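Local coordinates for putative cytoplasmic protein (Enterobacter cloacae, PDB 4HFL), which is a type VI secretion effector of the Tae4 amidase family that probably cleaves amide bonds in the peptide stems of peptidoglycan, at residues Ser15-Pro19 with Val105-Asp110; Pro73-Asn77 with Lys89-Phe93. All coordinates share one frame; numbering follows the deposited sequence.

Contact 1 of 2, residues Ser15-Pro19 with Val105-Asp110; sequences SHMRP and VLGKAD
Arg-18 reaches across the end of helix 95-106 toward Asp-110, and the two side chains come from opposite directions. The Arg-18 chain is extended from CG to NE (chi2 -175°, chi3 -176°), which carries the guanidinium past Leu-106 to the carboxylate. NH1 of Arg-18 and OD2 of Asp-110 form a salt bridge of 2.8 Å. OD2 is met on its syn side, and the two planes are 53° apart, so the groups do not lie flat together. On the way, NE of Arg-18 gives a weak bond of 3.5 Å to Leu-106 O. CD2 of Leu-106 touches Arg-18 CG and Pro-19 CD, both at 4.0 Å, and the Leu-106 side chain crosses each at about a right angle. His-16 turns one ring face to Gly-107, whose CA makes a CH-pi contact 3.8 Å from the ring centroid. One water joins Met-17 O to Val-105 O. A second joins Lys-108 O to Asp-110 OD1 and accepts a weak bond from Arg-18 NH2. Ser-174 also binds both charged groups, its N to Asp-110 OD2 and its O to Arg-18 NH1. The contact thus ties the segment before helix 21-30 to the helix exit and to strand 166-174. The nearby arginine would probably favour the ionised form of Asp-110.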
loop_
_atom_site.group_PDB
_atom_site.type_symbol
_atom_site.label_atom_id
_atom_site.label_comp_id
_atom_site.label_asym_id
_atom_site.label_seq_id
_atom_site.Cartn_x
_atom_site.Cartn_y
_atom_site.Cartn_z
ATOM N N SER A 15 15.854 13.960 -8.597
ATOM C CA SER A 15 14.468 13.555 -8.391
ATOM C C SER A 15 14.319 12.049 -8.568
ATOM O O SER A 15 15.052 11.433 -9.341
ATOM C CB SER A 15 13.533 14.314 -9.330
ATOM O OG SER A 15 13.888 14.109 -10.684
ATOM N N HIS A 16 13.387 11.451 -7.832
ATOM C CA HIS A 16 13.177 10.011 -7.907
ATOM C C HIS A 16 12.130 9.722 -8.976
ATOM O O HIS A 16 11.169 10.483 -9.111
ATOM C CB HIS A 16 12.669 9.483 -6.567
ATOM C CG HIS A 16 13.584 9.757 -5.412
ATOM N ND1 HIS A 16 14.340 8.770 -4.815
ATOM C CD2 HIS A 16 13.842 10.898 -4.726
ATOM C CE1 HIS A 16 15.027 9.291 -3.813
ATOM N NE2 HIS A 16 14.744 10.579 -3.740
ATOM N N MET A 17 12.295 8.634 -9.731
ATOM C CA MET A 17 11.251 8.238 -10.684
ATOM C C MET A 17 10.069 7.730 -9.888
ATOM O O MET A 17 10.229 7.230 -8.768
ATOM C CB MET A 17 11.734 7.137 -11.643
ATOM C CG MET A 17 12.764 7.581 -12.684
ATOM S SD MET A 17 12.926 6.319 -13.984
ATOM C CE MET A 17 13.588 4.954 -13.000
ATOM N N ARG A 18 8.870 7.876 -10.442
ATOM C CA ARG A 18 7.693 7.332 -9.798
ATOM C C ARG A 18 6.902 6.555 -10.840
ATOM O O ARG A 18 7.001 6.839 -12.037
ATOM C CB ARG A 18 6.839 8.447 -9.209
ATOM C CG ARG A 18 7.546 9.260 -8.100
ATOM C CD ARG A 18 6.613 10.256 -7.472
ATOM N NE ARG A 18 7.307 11.092 -6.498
ATOM C CZ ARG A 18 6.808 12.209 -5.975
ATOM N NH1 ARG A 18 5.584 12.632 -6.311
ATOM N NH2 ARG A 18 7.534 12.898 -5.110
ATOM N N PRO A 19 6.112 5.578 -10.390
ATOM C CA PRO A 19 5.282 4.794 -11.319
ATOM C C PRO A 19 4.213 5.664 -11.968
ATOM O O PRO A 19 3.719 6.604 -11.332
ATOM C CB PRO A 19 4.598 3.769 -10.394
ATOM C CG PRO A 19 5.425 3.714 -9.179
ATOM C CD PRO A 19 6.007 5.096 -8.997
ATOM N N VAL A 105 12.061 5.089 -1.805
ATOM C CA VAL A 105 12.086 4.912 -3.262
ATOM C C VAL A 105 11.399 6.043 -4.043
ATOM O O VAL A 105 11.771 6.334 -5.181
ATOM C CB VAL A 105 11.557 3.509 -3.690
ATOM C CG1 VAL A 105 12.554 2.435 -3.281
ATOM C CG2 VAL A 105 10.180 3.214 -3.075
ATOM N N LEU A 106 10.433 6.710 -3.415
ATOM C CA LEU A 106 9.719 7.804 -4.075
ATOM C C LEU A 106 10.236 9.193 -3.692
ATOM O O LEU A 106 9.914 10.184 -4.366
ATOM C CB LEU A 106 8.224 7.729 -3.759
ATOM C CG LEU A 106 7.562 6.404 -4.079
ATOM C CD1 LEU A 106 6.083 6.426 -3.681
ATOM C CD2 LEU A 106 7.721 6.112 -5.584
ATOM N N GLY A 107 11.030 9.271 -2.623
ATOM C CA GLY A 107 11.456 10.559 -2.094
ATOM C C GLY A 107 10.456 11.050 -1.060
ATOM O O GLY A 107 9.484 10.357 -0.738
ATOM N N LYS A 108 10.678 12.243 -0.524
ATOM C CA LYS A 108 9.753 12.771 0.469
ATOM C C LYS A 108 8.359 12.971 -0.140
ATOM O O LYS A 108 8.216 13.310 -1.331
ATOM C CB LYS A 108 10.289 14.068 1.083
ATOM C CG LYS A 108 9.538 14.477 2.367
ATOM C CD LYS A 108 10.141 15.726 2.997
ATOM C CE LYS A 108 9.374 16.132 4.253
ATOM N NZ LYS A 108 9.562 15.180 5.364
ATOM N N ALA A 109 7.332 12.700 0.664
ATOM C CA ALA A 109 5.939 12.908 0.255
ATOM C C ALA A 109 5.658 14.340 -0.155
ATOM O O ALA A 109 6.217 15.292 0.413
ATOM C CB ALA A 109 5.020 12.539 1.360
ATOM N N ASP A 110 4.769 14.482 -1.132
ATOM C CA ASP A 110 4.318 15.784 -1.568
ATOM C C ASP A 110 3.433 16.418 -0.516
ATOM O O ASP A 110 3.419 17.636 -0.371
ATOM C CB ASP A 110 3.502 15.621 -2.840
ATOM C CG ASP A 110 4.371 15.243 -4.026
ATOM O OD1 ASP A 110 5.451 15.859 -4.171
ATOM O OD2 ASP A 110 3.981 14.326 -4.768
HETATM O O HOH W 1 12.105 5.626 -7.877
HETATM O O HOH W 2 8.016 15.416 -3.088
#

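Contact 2 of 2, residues Pro73-Asn77 with Lys89-Phe93; sequences PVPSN and KRYMF
The guanidinium of Arg-90 is the flat group of this contact, and CB of Ser-76 and the carbonyl O of Pro-75 approach it obliquely. Ser-76 CB packs tightly at 3.2 Å from Arg-90 NE. Ser-76 OG is a little farther from NE, at 3.6 Å. The Arg-90 chain is extended from CG to NE and runs alongside the backbone of the loop, where its CD lies 3.4 Å from Val-74 O and 3.5 Å from Pro-75 O. Val-74 points toward strand 90-92. Its CB comes within 3.3 Å of Arg-90 O. CG1 of Val-74 stands anti to the backbone N (chi1 170°), and this branch meets CE of Met-92 at 3.7 Å. The methionine chain is stretched out beyond CG, and its methyl end also touches the ring of Pro-75. Direct polar bonds between the two segments are absent. Instead a water accepts the N-H of Arg-90 (2.9 Å from N) and donates to Val-74 O (2.7 Å). Asn-68 of helix 59-69 makes a second bridge, taking the N-H of Val-74 and donating to Arg-90 O. Loop and strand belong to the Tae4 amidase family region, in the clan of papain-like peptidases. Tyr-91 packs on helix 59-69. Met-92 and Pro-75 rest on Phe-101 of helix 95-106, while Val-74, Arg-90 and Met-92 touch Thr-82 of strand 82-84.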
loop_
_atom_site.group_PDB
_atom_site.type_symbol
_atom_site.label_atom_id
_atom_site.label_comp_id
_atom_site.label_asym_id
_atom_site.label_seq_id
_atom_site.Cartn_x
_atom_site.Cartn_y
_atom_site.Cartn_z
ATOM N N PRO A 73 11.276 -2.969 -7.633
ATOM C CA PRO A 73 11.327 -4.322 -7.069
ATOM C C PRO A 73 11.466 -4.271 -5.554
ATOM O O PRO A 73 12.353 -3.571 -5.057
ATOM C CB PRO A 73 12.574 -4.939 -7.738
ATOM C CG PRO A 73 13.444 -3.767 -8.098
ATOM C CD PRO A 73 12.509 -2.601 -8.358
ATOM N N VAL A 74 10.591 -4.970 -4.828
ATOM C CA VAL A 74 10.702 -5.019 -3.363
ATOM C C VAL A 74 12.034 -5.684 -3.000
ATOM O O VAL A 74 12.308 -6.805 -3.447
ATOM C CB VAL A 74 9.507 -5.769 -2.725
ATOM C CG1 VAL A 74 9.736 -6.024 -1.235
ATOM C CG2 VAL A 74 8.203 -4.992 -2.947
ATOM N N PRO A 75 12.869 -4.989 -2.202
ATOM C CA PRO A 75 14.265 -5.393 -1.972
ATOM C C PRO A 75 14.405 -6.550 -0.986
ATOM O O PRO A 75 13.427 -6.904 -0.326
ATOM C CB PRO A 75 14.886 -4.130 -1.367
ATOM C CG PRO A 75 13.752 -3.504 -0.607
ATOM C CD PRO A 75 12.505 -3.795 -1.412
ATOM N N SER A 76 15.599 -7.141 -0.911
ATOM C CA SER A 76 15.917 -8.111 0.137
ATOM C C SER A 76 16.730 -7.385 1.203
ATOM O O SER A 76 17.946 -7.218 1.071
ATOM C CB SER A 76 16.705 -9.297 -0.424
ATOM O OG SER A 76 16.807 -10.343 0.526
ATOM N N ASN A 77 16.050 -6.948 2.254
ATOM C CA ASN A 77 16.631 -6.023 3.209
ATOM C C ASN A 77 16.148 -6.369 4.606
ATOM O O ASN A 77 15.024 -6.847 4.768
ATOM C CB ASN A 77 16.206 -4.600 2.841
ATOM C CG ASN A 77 16.995 -3.540 3.578
ATOM O OD1 ASN A 77 16.650 -3.155 4.698
ATOM N ND2 ASN A 77 18.051 -3.042 2.943
ATOM N N LYS A 89 9.130 -13.058 -6.913
ATOM C CA LYS A 89 9.275 -11.672 -6.474
ATOM C C LYS A 89 8.954 -11.555 -4.980
ATOM O O LYS A 89 8.225 -12.390 -4.431
ATOM C CB LYS A 89 8.412 -10.730 -7.330
ATOM C CG LYS A 89 8.723 -10.835 -8.836
ATOM C CD LYS A 89 8.201 -9.643 -9.624
ATOM C CE LYS A 89 8.713 -9.666 -11.066
ATOM N NZ LYS A 89 10.204 -9.598 -11.155
ATOM N N ARG A 90 9.511 -10.532 -4.329
ATOM C CA ARG A 90 9.346 -10.354 -2.888
ATOM C C ARG A 90 8.110 -9.533 -2.504
ATOM O O ARG A 90 7.778 -8.524 -3.145
ATOM C CB ARG A 90 10.610 -9.736 -2.275
ATOM C CG ARG A 90 11.839 -10.642 -2.347
ATOM C CD ARG A 90 13.119 -9.846 -2.148
ATOM N NE ARG A 90 14.303 -10.702 -2.102
ATOM C CZ ARG A 90 15.024 -11.048 -3.169
ATOM N NH1 ARG A 90 14.678 -10.615 -4.377
ATOM N NH2 ARG A 90 16.089 -11.832 -3.029
ATOM N N TYR A 91 7.437 -9.979 -1.446
ATOM C CA TYR A 91 6.212 -9.354 -0.976
ATOM C C TYR A 91 6.296 -9.053 0.515
ATOM O O TYR A 91 6.587 -9.953 1.321
ATOM C CB TYR A 91 5.020 -10.269 -1.287
ATOM C CG TYR A 91 4.745 -10.354 -2.774
ATOM C CD1 TYR A 91 3.886 -9.458 -3.392
ATOM C CD2 TYR A 91 5.367 -11.312 -3.566
ATOM C CE1 TYR A 91 3.642 -9.527 -4.769
ATOM C CE2 TYR A 91 5.127 -11.385 -4.928
ATOM C CZ TYR A 91 4.268 -10.487 -5.521
ATOM O OH TYR A 91 4.028 -10.564 -6.878
ATOM N N MET A 92 6.079 -7.785 0.874
ATOM C CA MET A 92 5.990 -7.389 2.281
ATOM C C MET A 92 4.602 -7.750 2.784
ATOM O O MET A 92 3.648 -7.754 2.004
ATOM C CB MET A 92 6.229 -5.883 2.470
ATOM C CG MET A 92 7.543 -5.341 1.908
ATOM S SD MET A 92 7.840 -3.597 2.352
ATOM C CE MET A 92 9.270 -3.302 1.293
ATOM N N PHE A 93 4.490 -8.059 4.078
ATOM C CA PHE A 93 3.216 -8.479 4.649
ATOM C C PHE A 93 2.881 -7.688 5.932
ATOM O O PHE A 93 1.842 -7.928 6.556
ATOM C CB PHE A 93 3.212 -9.991 4.906
ATOM C CG PHE A 93 4.328 -10.457 5.801
ATOM C CD1 PHE A 93 4.152 -10.500 7.181
ATOM C CD2 PHE A 93 5.548 -10.844 5.267
ATOM C CE1 PHE A 93 5.172 -10.926 8.017
ATOM C CE2 PHE A 93 6.572 -11.279 6.093
ATOM C CZ PHE A 93 6.383 -11.312 7.478
HETATM O O HOH W 3 10.969 -8.224 -5.303
#

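How the contacts relate
The centres of contact 1 and contact 2 are about 18 Å apart. Their nearest atoms are about 6 Å apart, so they do not touch. Helix 95-106 connects them: it follows strand 90-92 of contact 2 in the chain and its last residues belong to contact 1. Phe-101 of that helix touches Pro-75 and Met-92 of contact 2. Pro-19 of contact 1 touches Cys-70 and Ile-72, just ahead of 73-77. Contact 1 joins the segment before helix 21-30 to the end of helix 95-106, beside strand 166-174 of the four-stranded sheet. Contact 2 joins a loop to the small two-stranded sheet and helix 59-69. No ligand takes part in either contact.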